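Local coordinates for ferritin (Pseudo-nitzschia multiseries, PDB 4IWK), which oxidises ferrous iron at its ferroxidase centres and probably stores it as ferric hydroxide inside a shell of 24 subunits, at residues W29-N33 with D34-M38. Residues are numbered along the deposited sequence; the frame is centred on the assembly and turned at random.
Sequences WFDQN and DWEGM
Phe-30 O takes the backbone N of Trp-35 at 2.8 Å in a nearly straight bond (167°), and also accepts a weak bond from Asn-33 N. The longer bond from Asp-34 N to Asp-31 O (3.2 Å) completes a Schellman motif with Asp-34, at positive phi, as its C-prime residue; it ends helix 3-32 in the turn between two successive helices of the ferritin four-helix bundle. Trp-35 is the N-cap of helix 36-62, whose Gly-37 N and Met-38 N hydrogen-bond to Asp-156 of helix 151-158. Asn-33 folds back: ND2 gives a bond of 2.8 Å to Trp-29 O and lies 3.3 Å above the Trp-29 ring centre. The rings of Trp-29 and Trp-35 run nearly parallel (16°) but slid apart, while Phe-30 meets the face of Trp-35 in an offset edge-to-face pair. Met-38 CB sits 3.5 Å straight above the Phe-30 ring centre, a CH-pi contact. With CG beside the backbone N (chi1 -65°) and an extended chain, Met-38 holds SD obliquely above the ring's CE1 side, a Met-aromatic contact. Arg-153 of helix 151-158 makes a cation-pi contact with Trp-35 and a hydrogen bond to Asn-33 O. Asp-31 and Glu-36 share a site that holds zinc or iron in other structures, empty in this chain; their side chains cross at about a right angle, OD1 to OE2 5.0 Å. Glu-36 OE1 forms a salt bridge with Lys-141 NZ, and OE2 a hydrogen bond with Ser-137 OG, both of a second subunit; the lysine probably offsets part of this like charge, as a bound cation plausibly would.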
loop_
_atom_site.group_PDB
_atom_site.type_symbol
_atom_site.label_atom_id
_atom_site.label_comp_id
_atom_site.label_asym_id
_atom_site.label_seq_id
_atom_site.Cartn_x
_atom_site.Cartn_y
_atom_site.Cartn_z
ATOM N N TRP A 29 28.349 4.162 -43.561
ATOM C CA TRP A 29 29.777 4.282 -43.555
ATOM C C TRP A 29 30.323 3.974 -42.179
ATOM O O TRP A 29 31.328 3.262 -42.024
ATOM C CB TRP A 29 30.190 5.730 -44.053
ATOM C CG TRP A 29 31.678 5.759 -44.298
ATOM C CD1 TRP A 29 32.312 5.543 -45.519
ATOM C CD2 TRP A 29 32.707 5.986 -43.323
ATOM N NE1 TRP A 29 33.691 5.611 -45.334
ATOM C CE2 TRP A 29 33.965 5.871 -44.005
ATOM C CE3 TRP A 29 32.700 6.195 -41.935
ATOM C CZ2 TRP A 29 35.233 6.055 -43.314
ATOM C CZ3 TRP A 29 33.932 6.358 -41.235
ATOM C CH2 TRP A 29 35.206 6.239 -41.945
ATOM N N PHE A 30 29.751 4.603 -41.129
ATOM C CA PHE A 30 30.259 4.374 -39.785
ATOM C C PHE A 30 30.146 2.887 -39.419
ATOM O O PHE A 30 31.090 2.369 -38.849
ATOM C CB PHE A 30 29.425 5.199 -38.811
ATOM C CG PHE A 30 29.867 6.648 -38.792
ATOM C CD1 PHE A 30 31.216 6.950 -38.691
ATOM C CD2 PHE A 30 28.948 7.675 -38.884
ATOM C CE1 PHE A 30 31.686 8.296 -38.623
ATOM C CE2 PHE A 30 29.394 9.026 -38.810
ATOM C CZ PHE A 30 30.769 9.334 -38.704
ATOM N N ASP A 31 29.023 2.231 -39.734
ATOM C CA ASP A 31 28.847 0.819 -39.289
ATOM C C ASP A 31 29.826 -0.032 -40.045
ATOM O O ASP A 31 30.415 -0.950 -39.477
ATOM C CB ASP A 31 27.425 0.334 -39.576
ATOM C CG ASP A 31 26.512 0.491 -38.399
ATOM O OD1 ASP A 31 26.955 0.433 -37.217
ATOM O OD2 ASP A 31 25.276 0.673 -38.593
ATOM N N GLN A 32 30.030 0.272 -41.311
ATOM C CA GLN A 32 30.988 -0.540 -42.095
ATOM C C GLN A 32 32.402 -0.412 -41.559
ATOM O O GLN A 32 33.299 -1.272 -41.822
ATOM C CB GLN A 32 30.960 -0.119 -43.563
ATOM C CG GLN A 32 29.730 -0.534 -44.314
ATOM C CD GLN A 32 29.719 0.029 -45.740
ATOM O OE1 GLN A 32 30.552 0.938 -46.118
ATOM N NE2 GLN A 32 28.727 -0.452 -46.565
ATOM N N ASN A 33 32.709 0.724 -40.927
ATOM C CA ASN A 33 34.018 0.948 -40.458
ATOM C C ASN A 33 34.111 0.823 -38.923
ATOM O O ASN A 33 35.090 1.273 -38.338
ATOM C CB ASN A 33 34.498 2.300 -40.955
ATOM C CG ASN A 33 34.748 2.275 -42.437
ATOM O OD1 ASN A 33 35.836 1.821 -42.813
ATOM N ND2 ASN A 33 33.785 2.663 -43.307
ATOM N N ASP A 34 33.145 0.154 -38.342
ATOM C CA ASP A 34 33.089 -0.224 -36.916
ATOM C C ASP A 34 33.046 0.933 -35.933
ATOM O O ASP A 34 33.651 0.859 -34.855
ATOM C CB ASP A 34 34.227 -1.228 -36.621
ATOM C CG ASP A 34 34.042 -2.487 -37.533
ATOM O OD1 ASP A 34 32.976 -3.098 -37.567
ATOM O OD2 ASP A 34 34.967 -2.813 -38.257
ATOM N N TRP A 35 32.348 2.002 -36.336
ATOM C CA TRP A 35 32.081 3.143 -35.455
ATOM C C TRP A 35 30.619 3.043 -35.093
ATOM O O TRP A 35 29.826 3.873 -35.579
ATOM C CB TRP A 35 32.322 4.452 -36.219
ATOM C CG TRP A 35 33.738 4.648 -36.657
ATOM C CD1 TRP A 35 34.325 4.252 -37.865
ATOM C CD2 TRP A 35 34.840 5.169 -35.843
ATOM N NE1 TRP A 35 35.699 4.581 -37.851
ATOM C CE2 TRP A 35 35.994 5.140 -36.634
ATOM C CE3 TRP A 35 34.908 5.748 -34.549
ATOM C CZ2 TRP A 35 37.265 5.630 -36.175
ATOM C CZ3 TRP A 35 36.177 6.207 -34.108
ATOM C CH2 TRP A 35 37.279 6.152 -34.927
ATOM N N GLU A 36 30.241 2.085 -34.244
ATOM C CA GLU A 36 28.839 1.832 -33.997
ATOM C C GLU A 36 28.163 2.978 -33.244
ATOM O O GLU A 36 26.953 3.181 -33.481
ATOM C CB GLU A 36 28.555 0.419 -33.364
ATOM C CG GLU A 36 28.814 -0.668 -34.446
ATOM C CD GLU A 36 30.230 -1.121 -34.343
ATOM O OE1 GLU A 36 30.976 -0.500 -33.551
ATOM O OE2 GLU A 36 30.558 -2.144 -34.955
ATOM N N GLY A 37 28.911 3.734 -32.409
ATOM C CA GLY A 37 28.325 4.850 -31.663
ATOM C C GLY A 37 27.934 6.006 -32.626
ATOM O O GLY A 37 26.782 6.483 -32.612
ATOM N N MET A 38 28.833 6.353 -33.524
ATOM C CA MET A 38 28.576 7.437 -34.511
ATOM C C MET A 38 27.505 6.916 -35.447
ATOM O O MET A 38 26.664 7.729 -35.844
ATOM C CB MET A 38 29.874 7.824 -35.297
ATOM C CG MET A 38 30.903 8.444 -34.326
ATOM S SD MET A 38 32.417 8.779 -35.213
ATOM C CE MET A 38 33.525 9.380 -33.793
HETATM O O HOH W 1 32.147 -4.033 -40.459
#